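PDB 6ZPZ: MgGH51 from Meripilus giganteus, which probably hydrolyses terminal alpha-L-arabinofuranosyl residues from arabinose-containing polysaccharides, as a glycoside hydrolase of family 51. Local coordinates for residues 18-23 / 220-225; 200-205 / 278-283; 428-433 / 475-480. One frame throughout, in Å; residues are numbered along the deposited sequence.

Contact 1: residues 18-23 / 220-225; sequences YGLMFE and MGPSFF. With LX5 ([(1~{S},2~{S},3~{S},4~{S})-2-(hydroxymethyl)-3,4-bis(oxidanyl)cyclopentyl] hydrogen sulfate), chain G.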
loop_
_atom_site.group_PDB
_atom_site.type_symbol
_atom_site.label_atom_id
_atom_site.label_comp_id
_atom_site.label_asym_id
_atom_site.label_seq_id
_atom_site.Cartn_x
_atom_site.Cartn_y
_atom_site.Cartn_z
ATOM N N TYR A 18 12.812 -7.607 -4.841
ATOM C CA TYR A 18 11.548 -7.789 -4.081
ATOM C C TYR A 18 11.058 -6.491 -3.460
ATOM O O TYR A 18 11.774 -5.819 -2.734
ATOM C CB TYR A 18 11.676 -8.864 -3.003
ATOM C CG TYR A 18 12.162 -10.172 -3.581
ATOM C CD1 TYR A 18 11.349 -10.945 -4.405
ATOM C CD2 TYR A 18 13.469 -10.584 -3.378
ATOM C CE1 TYR A 18 11.801 -12.126 -4.962
ATOM C CE2 TYR A 18 13.930 -11.773 -3.924
ATOM C CZ TYR A 18 13.092 -12.550 -4.695
ATOM O OH TYR A 18 13.579 -13.704 -5.214
ATOM N N GLY A 19 9.807 -6.140 -3.748
ATOM C CA GLY A 19 9.258 -4.937 -3.123
ATOM C C GLY A 19 7.754 -4.925 -3.207
ATOM O O GLY A 19 7.167 -5.991 -3.421
ATOM N N LEU A 20 7.190 -3.737 -3.015
ATOM C CA LEU A 20 5.748 -3.592 -2.718
ATOM C C LEU A 20 5.120 -2.784 -3.832
ATOM O O LEU A 20 5.796 -1.936 -4.408
ATOM C CB LEU A 20 5.550 -2.848 -1.407
ATOM C CG LEU A 20 6.196 -3.471 -0.183
ATOM C CD1 LEU A 20 5.768 -2.698 1.047
ATOM C CD2 LEU A 20 5.851 -4.945 -0.098
ATOM N N MET A 21 3.858 -3.055 -4.076
ATOM C CA MET A 21 3.063 -2.306 -5.050
ATOM C C MET A 21 1.895 -1.785 -4.243
ATOM O O MET A 21 1.209 -2.569 -3.613
ATOM C CB MET A 21 2.568 -3.206 -6.188
ATOM C CG MET A 21 1.770 -2.447 -7.217
ATOM S SD MET A 21 0.060 -2.292 -6.674
ATOM C CE MET A 21 -0.738 -2.775 -8.214
ATOM N N PHE A 22 1.710 -0.478 -4.254
ATOM C CA PHE A 22 0.704 0.165 -3.400
ATOM C C PHE A 22 -0.142 1.103 -4.242
ATOM O O PHE A 22 0.350 1.957 -4.961
ATOM C CB PHE A 22 1.370 0.929 -2.272
ATOM C CG PHE A 22 0.350 1.533 -1.342
ATOM C CD1 PHE A 22 -0.164 2.787 -1.588
ATOM C CD2 PHE A 22 -0.126 0.831 -0.245
ATOM C CE1 PHE A 22 -1.096 3.342 -0.720
ATOM C CE2 PHE A 22 -1.086 1.383 0.605
ATOM C CZ PHE A 22 -1.565 2.631 0.356
ATOM N N GLU A 23 -1.426 0.999 -4.022
ATOM C CA GLU A 23 -2.338 2.120 -4.294
ATOM C C GLU A 23 -3.375 2.090 -3.187
ATOM O O GLU A 23 -3.424 1.074 -2.477
ATOM C CB GLU A 23 -2.996 1.904 -5.649
ATOM C CG GLU A 23 -3.949 0.727 -5.613
ATOM C CD GLU A 23 -4.474 0.336 -6.971
ATOM O OE1 GLU A 23 -5.143 1.165 -7.626
ATOM O OE2 GLU A 23 -4.223 -0.787 -7.345
ATOM N N MET A 220 8.725 -7.331 5.854
ATOM C CA MET A 220 8.862 -8.132 4.618
ATOM C C MET A 220 10.202 -7.832 3.924
ATOM O O MET A 220 10.434 -8.439 2.888
ATOM C CB MET A 220 7.711 -7.793 3.669
ATOM C CG MET A 220 7.048 -8.980 3.029
ATOM S SD MET A 220 5.805 -8.451 1.824
ATOM C CE MET A 220 5.258 -6.926 2.603
ATOM N N GLY A 221 11.012 -6.904 4.446
ATOM C CA GLY A 221 12.307 -6.487 3.868
ATOM C C GLY A 221 12.176 -6.058 2.403
ATOM O O GLY A 221 13.005 -6.369 1.567
ATOM N N PRO A 222 11.152 -5.276 2.038
ATOM C CA PRO A 222 11.035 -4.809 0.667
ATOM C C PRO A 222 12.161 -3.823 0.353
ATOM O O PRO A 222 12.593 -3.105 1.235
ATOM C CB PRO A 222 9.645 -4.153 0.665
ATOM C CG PRO A 222 9.494 -3.621 2.073
ATOM C CD PRO A 222 10.147 -4.673 2.936
ATOM N N SER A 223 12.527 -3.744 -0.920
ATOM C CA SER A 223 13.586 -2.839 -1.419
ATOM C C SER A 223 12.916 -1.670 -2.116
ATOM O O SER A 223 13.577 -0.664 -2.336
ATOM C CB SER A 223 14.537 -3.520 -2.380
ATOM O OG SER A 223 13.808 -4.145 -3.449
ATOM N N PHE A 224 11.675 -1.810 -2.561
ATOM C CA PHE A 224 11.073 -0.692 -3.315
ATOM C C PHE A 224 9.598 -0.619 -3.027
ATOM O O PHE A 224 9.049 -1.585 -2.503
ATOM C CB PHE A 224 11.286 -0.851 -4.814
ATOM C CG PHE A 224 10.489 -1.973 -5.403
ATOM C CD1 PHE A 224 9.146 -1.791 -5.724
ATOM C CD2 PHE A 224 11.067 -3.205 -5.653
ATOM C CE1 PHE A 224 8.431 -2.831 -6.291
ATOM C CE2 PHE A 224 10.340 -4.257 -6.199
ATOM C CZ PHE A 224 9.016 -4.063 -6.520
ATOM N N PHE A 225 8.996 0.484 -3.437
ATOM C CA PHE A 225 7.560 0.720 -3.207
ATOM C C PHE A 225 7.025 1.408 -4.453
ATOM O O PHE A 225 7.483 2.516 -4.752
ATOM C CB PHE A 225 7.432 1.569 -1.958
ATOM C CG PHE A 225 6.055 1.743 -1.409
ATOM C CD1 PHE A 225 5.201 2.693 -1.947
ATOM C CD2 PHE A 225 5.664 1.047 -0.276
ATOM C CE1 PHE A 225 3.964 2.931 -1.370
ATOM C CE2 PHE A 225 4.418 1.274 0.284
ATOM C CZ PHE A 225 3.572 2.213 -0.264
HETATM C C1 LX5 G . -4.979 -4.411 -11.099
HETATM C C2 LX5 G . -3.809 -3.865 -11.883
HETATM C C6 LX5 G . -5.263 -4.153 -8.515
HETATM C C5 LX5 G . -5.197 -3.488 -9.895
HETATM C C3 LX5 G . -3.644 -2.417 -11.527
HETATM C C4 LX5 G . -4.148 -2.407 -10.086
HETATM O O7 LX5 G . -4.014 -4.741 -8.135
HETATM O O8 LX5 G . -4.894 -1.223 -9.790
HETATM O O9 LX5 G . -2.305 -1.944 -11.748
HETATM O O10 LX5 G . -5.960 -4.195 -12.108
HETATM S S11 LX5 G . -7.060 -5.177 -12.326
HETATM O O12 LX5 G . -7.621 -4.981 -10.992
HETATM O O13 LX5 G . -7.958 -4.823 -13.423
HETATM O O14 LX5 G . -6.359 -6.455 -12.643
HETATM O O HOH W 1 15.231 -7.029 -3.126
HETATM O O HOH W 2 14.245 -6.694 -0.533
#
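Tyr-18 O takes two donors from Ser-223. Ser-223 N donates to Tyr-18 O at 2.9 Å. Ser-223 OG comes within 2.7 Å of Tyr-18 O, from above the carbonyl plane. The hydroxyl stands between its own backbone N and carbonyl carbon (chi1 54°), which turns it back onto the oxygen. Two residues on, Leu-20 N donates to Phe-224 O at 2.9 Å, and Leu-20 pairs with Phe-225 in a parallel bridge. The Phe-224 ring folds over Gly-19. Gly-19 CA is 3.5 Å from the ring centroid, a CH-pi contact, and Leu-20 N lies over the same face. The ring lies where a CB on residue 19 would be, which fits a glycine there. With an alanine in place of Phe-224, Gly-19 CA would probably lose its aromatic cover and a gap would open beside it.

Beyond the backbone bonds, Leu-20 CG rests 3.6 Å from Pro-222 CB. The Phe-22 and Phe-225 rings are turned only 26° from each other but are offset, with centroids 5.4 Å apart; Phe-22 CB meets Phe-225 CZ instead. The next residue, Glu-23, binds the inhibitor LX5: its OE2 accepts from LX5 O8 at 2.6 Å. Its OE1 is fixed by Trp-261 and Asn-232.

These are the first two strands of a (beta/alpha)8 barrel. Strand 224-227 runs on to pair with strand 284-289. On the other side, Gly-19 bonds to Ala-477 by strand 474-479, where the barrel closes. Helix 507-517 packs on Tyr-18 and Met-220.

Contact 2: residues 200-205 / 278-283; sequences PTFKNR and FEDTGM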
loop_
_atom_site.group_PDB
_atom_site.type_symbol
_atom_site.label_atom_id
_atom_site.label_comp_id
_atom_site.label_asym_id
_atom_site.label_seq_id
_atom_site.Cartn_x
_atom_site.Cartn_y
_atom_site.Cartn_z
ATOM N N PRO A 200 -0.925 7.005 18.023
ATOM C CA PRO A 200 0.520 7.098 17.839
ATOM C C PRO A 200 0.846 6.498 16.464
ATOM O O PRO A 200 0.220 5.520 16.074
ATOM C CB PRO A 200 1.104 6.269 19.002
ATOM C CG PRO A 200 0.007 6.208 19.999
ATOM C CD PRO A 200 -1.298 6.282 19.235
ATOM N N THR A 201 1.786 7.103 15.765
ATOM C CA THR A 201 2.106 6.706 14.388
ATOM C C THR A 201 3.466 6.060 14.294
ATOM O O THR A 201 4.300 6.199 15.190
ATOM C CB THR A 201 2.051 7.877 13.424
ATOM O OG1 THR A 201 2.996 8.819 13.891
ATOM C CG2 THR A 201 0.660 8.460 13.337
ATOM N N PHE A 202 3.665 5.401 13.169
ATOM C CA PHE A 202 4.960 4.791 12.831
ATOM C C PHE A 202 6.016 5.888 12.898
ATOM O O PHE A 202 5.808 6.947 12.270
ATOM C CB PHE A 202 4.829 4.134 11.481
ATOM C CG PHE A 202 6.084 3.464 11.001
ATOM C CD1 PHE A 202 6.574 2.344 11.660
ATOM C CD2 PHE A 202 6.705 3.895 9.841
ATOM C CE1 PHE A 202 7.670 1.657 11.163
ATOM C CE2 PHE A 202 7.827 3.228 9.367
ATOM C CZ PHE A 202 8.295 2.103 10.016
ATOM N N LYS A 203 7.085 5.647 13.670
ATOM C CA LYS A 203 8.234 6.573 13.800
ATOM C C LYS A 203 7.762 7.921 14.322
ATOM O O LYS A 203 8.491 8.864 14.199
ATOM C CB LYS A 203 8.940 6.810 12.465
ATOM C CG LYS A 203 9.452 5.542 11.809
ATOM C CD LYS A 203 10.369 4.745 12.657
ATOM C CE LYS A 203 11.164 3.770 11.820
ATOM N NZ LYS A 203 11.765 2.717 12.666
ATOM N N ASN A 204 6.593 7.976 14.947
ATOM C CA ASN A 204 6.059 9.235 15.519
ATOM C C ASN A 204 6.040 10.311 14.426
ATOM O O ASN A 204 6.156 11.485 14.769
ATOM C CB ASN A 204 6.860 9.638 16.762
ATOM C CG ASN A 204 6.821 8.565 17.828
ATOM O OD1 ASN A 204 5.762 8.018 18.109
ATOM N ND2 ASN A 204 7.968 8.250 18.407
ATOM N N ARG A 205 5.878 9.925 13.162
ATOM C CA ARG A 205 5.691 10.949 12.099
ATOM C C ARG A 205 4.345 11.642 12.317
ATOM O O ARG A 205 3.328 10.984 12.482
ATOM C CB ARG A 205 5.741 10.353 10.698
ATOM C CG ARG A 205 7.082 9.744 10.316
ATOM C CD ARG A 205 7.980 10.759 9.658
ATOM N NE ARG A 205 9.076 10.188 8.906
ATOM C CZ ARG A 205 9.993 10.921 8.267
ATOM N NH1 ARG A 205 10.960 10.339 7.568
ATOM N NH2 ARG A 205 9.918 12.243 8.306
ATOM N N PHE A 278 9.420 5.823 2.763
ATOM C CA PHE A 278 10.535 5.140 2.069
ATOM C C PHE A 278 11.823 5.401 2.844
ATOM O O PHE A 278 12.572 4.457 3.068
ATOM C CB PHE A 278 10.638 5.634 0.630
ATOM C CG PHE A 278 9.340 5.585 -0.120
ATOM C CD1 PHE A 278 8.369 4.667 0.219
ATOM C CD2 PHE A 278 9.129 6.428 -1.191
ATOM C CE1 PHE A 278 7.159 4.651 -0.443
ATOM C CE2 PHE A 278 7.925 6.399 -1.864
ATOM C CZ PHE A 278 6.966 5.496 -1.501
ATOM N N GLU A 279 12.036 6.648 3.263
ATOM C CA GLU A 279 13.204 7.070 4.091
ATOM C C GLU A 279 13.212 6.266 5.391
ATOM O O GLU A 279 14.262 5.705 5.733
ATOM C CB GLU A 279 13.159 8.582 4.294
ATOM C CG GLU A 279 14.258 9.171 5.153
ATOM C CD GLU A 279 14.153 10.699 5.143
ATOM O OE1 GLU A 279 13.469 11.252 6.052
ATOM O OE2 GLU A 279 14.675 11.334 4.185
ATOM N N ASP A 280 12.044 6.077 6.019
ATOM C CA ASP A 280 11.897 5.367 7.309
ATOM C C ASP A 280 12.172 3.860 7.169
ATOM O O ASP A 280 12.474 3.234 8.189
ATOM C CB ASP A 280 10.500 5.605 7.881
ATOM C CG ASP A 280 10.282 7.032 8.352
ATOM O OD1 ASP A 280 11.292 7.704 8.598
ATOM O OD2 ASP A 280 9.091 7.460 8.484
ATOM N N THR A 281 12.028 3.265 5.982
ATOM C CA THR A 281 12.070 1.796 5.810
ATOM C C THR A 281 13.228 1.393 4.888
ATOM O O THR A 281 13.404 0.204 4.706
ATOM C CB THR A 281 10.734 1.280 5.270
ATOM O OG1 THR A 281 10.532 1.971 4.043
ATOM C CG2 THR A 281 9.573 1.461 6.224
ATOM N N GLY A 282 13.943 2.353 4.306
ATOM C CA GLY A 282 15.061 2.083 3.387
ATOM C C GLY A 282 14.583 1.633 2.021
ATOM O O GLY A 282 15.372 0.987 1.314
ATOM N N MET A 283 13.332 1.916 1.662
ATOM C CA MET A 283 12.726 1.450 0.390
ATOM C C MET A 283 13.062 2.504 -0.641
ATOM O O MET A 283 13.175 3.658 -0.253
ATOM C CB MET A 283 11.202 1.300 0.470
ATOM C CG MET A 283 10.780 0.052 1.183
ATOM S SD MET A 283 9.024 -0.201 1.012
ATOM C CE MET A 283 8.487 -0.018 2.713
#
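Arg-205 points CG away from its carbonyl carbon (chi1 -64°) and then bends sharply at chi2 (-90°), which carries the guanidinium across to Asp-280. Asp-280 adopts a similar first torsion (chi1 -70°) and brings its carboxylate from the opposite direction. The two groups meet side-on, with one nitrogen to each oxygen. Arg-205 NE reaches Asp-280 OD2 at 2.8 Å in a nearly straight bond, on the syn lone pair and in the guanidinium plane. Arg-205 NH1 reaches Asp-280 OD1 at 2.8 Å, but from above the carboxylate plane. The same NH1 also bonds Glu-279 OE1 at 3.1 Å, meeting it on the anti side. Glu-279 gets there with an extended chain. Its other oxygen, OE2, is hydrogen-bonded to His-337.

Together Arg-205, Glu-279 and Asp-280 form a salt-bridge network at the surface. It ties the loop that follows strand 189-198, the last strand of the beta-sandwich region, to the C-terminal end of helix 271-281 of the (beta/alpha)8 barrel. The shared guanidinium is likely to help keep both carboxylates ionised.

Beside the charges lies an apolar patch. Phe-202 CE2 packs 3.9 Å from Asp-280 CB and 4.0 Å from Thr-281 CG2. Lys-203 CG lies over one face of the Phe-202 ring and also touches the Asp-280 carboxylate at CG, 3.9 Å away. The loop is braced from within: Thr-201 OG1 donates to Arg-205 O at 2.6 Å, and Arg-205 N bonds back to Phe-202 O.

Contact 3: residues 428-433 / 475-480; sequences GEYAAI and FAASYA. With LX5 ([(1~{S},2~{S},3~{S},4~{S})-2-(hydroxymethyl)-3,4-bis(oxidanyl)cyclopentyl] hydrogen sulfate), chain G.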
loop_
_atom_site.group_PDB
_atom_site.type_symbol
_atom_site.label_atom_id
_atom_site.label_comp_id
_atom_site.label_asym_id
_atom_site.label_seq_id
_atom_site.Cartn_x
_atom_site.Cartn_y
_atom_site.Cartn_z
ATOM N N GLY A 428 5.208 -6.129 -11.809
ATOM C CA GLY A 428 4.758 -5.036 -10.937
ATOM C C GLY A 428 3.413 -5.335 -10.313
ATOM O O GLY A 428 3.024 -4.617 -9.364
ATOM N N GLU A 429 2.733 -6.356 -10.822
ATOM C CA GLU A 429 1.412 -6.755 -10.307
ATOM C C GLU A 429 1.216 -8.231 -10.596
ATOM O O GLU A 429 1.044 -8.606 -11.793
ATOM C CB GLU A 429 0.354 -5.916 -11.005
ATOM C CG GLU A 429 -0.991 -6.124 -10.432
ATOM C CD GLU A 429 -2.034 -5.552 -11.338
ATOM O OE1 GLU A 429 -2.611 -4.518 -10.954
ATOM O OE2 GLU A 429 -2.282 -6.158 -12.420
ATOM N N TYR A 430 1.308 -9.068 -9.569
ATOM C CA TYR A 430 1.088 -10.517 -9.756
ATOM C C TYR A 430 0.480 -11.086 -8.492
ATOM O O TYR A 430 0.691 -10.540 -7.406
ATOM C CB TYR A 430 2.375 -11.211 -10.214
ATOM C CG TYR A 430 3.432 -11.423 -9.172
ATOM C CD1 TYR A 430 4.327 -10.420 -8.854
ATOM C CD2 TYR A 430 3.548 -12.614 -8.479
ATOM C CE1 TYR A 430 5.344 -10.610 -7.941
ATOM C CE2 TYR A 430 4.537 -12.821 -7.536
ATOM C CZ TYR A 430 5.447 -11.814 -7.258
ATOM O OH TYR A 430 6.428 -12.000 -6.333
ATOM N N ALA A 431 -0.287 -12.145 -8.676
ATOM C CA ALA A 431 -0.831 -12.975 -7.599
ATOM C C ALA A 431 -1.551 -14.164 -8.229
ATOM O O ALA A 431 -2.135 -14.001 -9.259
ATOM C CB ALA A 431 -1.781 -12.203 -6.716
ATOM N N ALA A 432 -1.454 -15.315 -7.601
ATOM C CA ALA A 432 -2.423 -16.412 -7.775
ATOM C C ALA A 432 -3.727 -16.026 -7.058
ATOM O O ALA A 432 -3.778 -16.048 -5.821
ATOM C CB ALA A 432 -1.824 -17.703 -7.294
ATOM N N ILE A 433 -4.763 -15.725 -7.824
ATOM C CA ILE A 433 -6.013 -15.099 -7.294
ATOM C C ILE A 433 -7.193 -16.066 -7.315
ATOM O O ILE A 433 -8.186 -15.729 -6.653
ATOM C CB ILE A 433 -6.363 -13.812 -8.050
ATOM C CG1 ILE A 433 -6.805 -14.083 -9.487
ATOM C CG2 ILE A 433 -5.190 -12.843 -7.987
ATOM C CD1 ILE A 433 -7.510 -12.908 -10.129
ATOM N N PHE A 475 14.186 -7.000 -12.593
ATOM C CA PHE A 475 14.896 -6.145 -11.606
ATOM C C PHE A 475 14.036 -5.959 -10.355
ATOM O O PHE A 475 14.528 -5.412 -9.373
ATOM C CB PHE A 475 15.342 -4.823 -12.215
ATOM C CG PHE A 475 14.250 -3.818 -12.437
ATOM C CD1 PHE A 475 13.475 -3.866 -13.588
ATOM C CD2 PHE A 475 14.085 -2.772 -11.547
ATOM C CE1 PHE A 475 12.496 -2.905 -13.815
ATOM C CE2 PHE A 475 13.110 -1.818 -11.774
ATOM C CZ PHE A 475 12.337 -1.877 -12.917
ATOM N N ALA A 476 12.739 -6.252 -10.468
ATOM C CA ALA A 476 11.738 -5.826 -9.478
ATOM C C ALA A 476 10.492 -6.691 -9.607
ATOM O O ALA A 476 10.105 -7.052 -10.716
ATOM C CB ALA A 476 11.440 -4.357 -9.663
ATOM N N ALA A 477 9.909 -7.059 -8.480
ATOM C CA ALA A 477 8.691 -7.883 -8.484
ATOM C C ALA A 477 7.875 -7.567 -7.238
ATOM O O ALA A 477 8.431 -7.546 -6.127
ATOM C CB ALA A 477 9.075 -9.324 -8.557
ATOM N N SER A 478 6.589 -7.337 -7.435
ATOM C CA SER A 478 5.658 -7.025 -6.334
ATOM C C SER A 478 4.314 -7.741 -6.534
ATOM O O SER A 478 3.650 -7.633 -7.615
ATOM C CB SER A 478 5.471 -5.528 -6.196
ATOM O OG SER A 478 5.193 -4.965 -7.462
ATOM N N TYR A 479 3.902 -8.432 -5.470
ATOM C CA TYR A 479 2.541 -8.959 -5.310
ATOM C C TYR A 479 1.578 -7.790 -5.318
ATOM O O TYR A 479 1.915 -6.716 -4.785
ATOM C CB TYR A 479 2.416 -9.710 -4.002
ATOM C CG TYR A 479 1.149 -10.492 -3.835
ATOM C CD1 TYR A 479 -0.014 -9.864 -3.408
ATOM C CD2 TYR A 479 1.141 -11.884 -3.942
ATOM C CE1 TYR A 479 -1.162 -10.591 -3.163
ATOM C CE2 TYR A 479 -0.009 -12.626 -3.689
ATOM C CZ TYR A 479 -1.175 -11.974 -3.327
ATOM O OH TYR A 479 -2.321 -12.669 -3.083
ATOM N N ALA A 480 0.365 -8.017 -5.795
ATOM C CA ALA A 480 -0.670 -6.978 -5.727
ATOM C C ALA A 480 -2.047 -7.621 -5.649
ATOM O O ALA A 480 -2.310 -8.637 -6.263
ATOM C CB ALA A 480 -0.548 -6.050 -6.906
HETATM C C1 LX5 G . -4.979 -4.411 -11.099
HETATM C C2 LX5 G . -3.809 -3.865 -11.883
HETATM C C6 LX5 G . -5.263 -4.153 -8.515
HETATM C C5 LX5 G . -5.197 -3.488 -9.895
HETATM C C3 LX5 G . -3.644 -2.417 -11.527
HETATM C C4 LX5 G . -4.148 -2.407 -10.086
HETATM O O7 LX5 G . -4.014 -4.741 -8.135
HETATM O O8 LX5 G . -4.894 -1.223 -9.790
HETATM O O9 LX5 G . -2.305 -1.944 -11.748
HETATM O O10 LX5 G . -5.960 -4.195 -12.108
HETATM S S11 LX5 G . -7.060 -5.177 -12.326
HETATM O O12 LX5 G . -7.621 -4.981 -10.992
HETATM O O13 LX5 G . -7.958 -4.823 -13.423
HETATM O O14 LX5 G . -6.359 -6.455 -12.643
HETATM O O HOH W 3 7.882 -10.062 -5.112
HETATM O O HOH W 4 -2.313 -15.413 -3.508
#
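The Tyr-479 ring carries Tyr-430 O and Ala-431 CB on one face, with a water in its plane at the edge. Ala-431 CB sits 3.7 Å from the ring centroid, a CH-pi contact. The Tyr-430 ring has Tyr-479 CA over one face, toward the rim, and another water at its edge. These residues belong to the seventh and eighth strands of the (beta/alpha)8 barrel, 424-432 and 474-479. The short segments 430-432 and 475-479 cross at -46°.

Tyr-479 sets CG anti to its backbone nitrogen (chi1 -170°), which lays the ring face against Ala-431 CB. Its OH and Ala-432 O share the edge water, so the ring is tied at its far end too. The Tyr-430 hydroxyl is bound by a water, which also bonds weakly to Ala-477 O, and by Gln-512 NE2 of helix 507-517.

Few backbone bonds join the two segments. Ala-480 N donates to Tyr-430 O at 3.0 Å. Tyr-430 N to Ser-478 O, at 3.4 Å, is weak. Ser-478 OG adds a side-chain bond of 2.9 Å to Gly-428 O, from above the carbonyl plane. Here the chain turns a corner at Glu-429, whose side chain leaves for the active site. Helix 454-469 covers the outer side, touching Tyr-430, Ala-477 and Tyr-479.

Glu-429 is joined to LX5, a cyclopentane carrying a sulfate, as expected of the nucleophile of a retaining glycosidase. In such barrels the nucleophile stands at the end of strand seven. Ala-480 CB supports the arm, 3.6 Å from Glu-429 CG. At its tip, Glu-429 OE1 is bonded covalently to LX5 C2 at 1.7 Å.

How the contacts relate
Contacts 1 and 3 lie in the same parallel eight-stranded barrel, their centres about 10 Å apart. Contact 1 joins the first two strands and contact 3 the last two. They touch where strands 20-21 and 474-479 meet, and both bring a glutamate to LX5, so they line one active site. Contact 2 lies outside the strands, with its centre about 14 Å from that of contact 1. It fastens the loop after the sandwich to helix 271-281. Phe-278 and Met-283 pack on the residues of 220-225. The centres of contacts 2 and 3 are about 24 Å apart, and their nearest atoms about 10 Å. Along the chain, contacts 1 and 2 interleave, and contact 3 follows both.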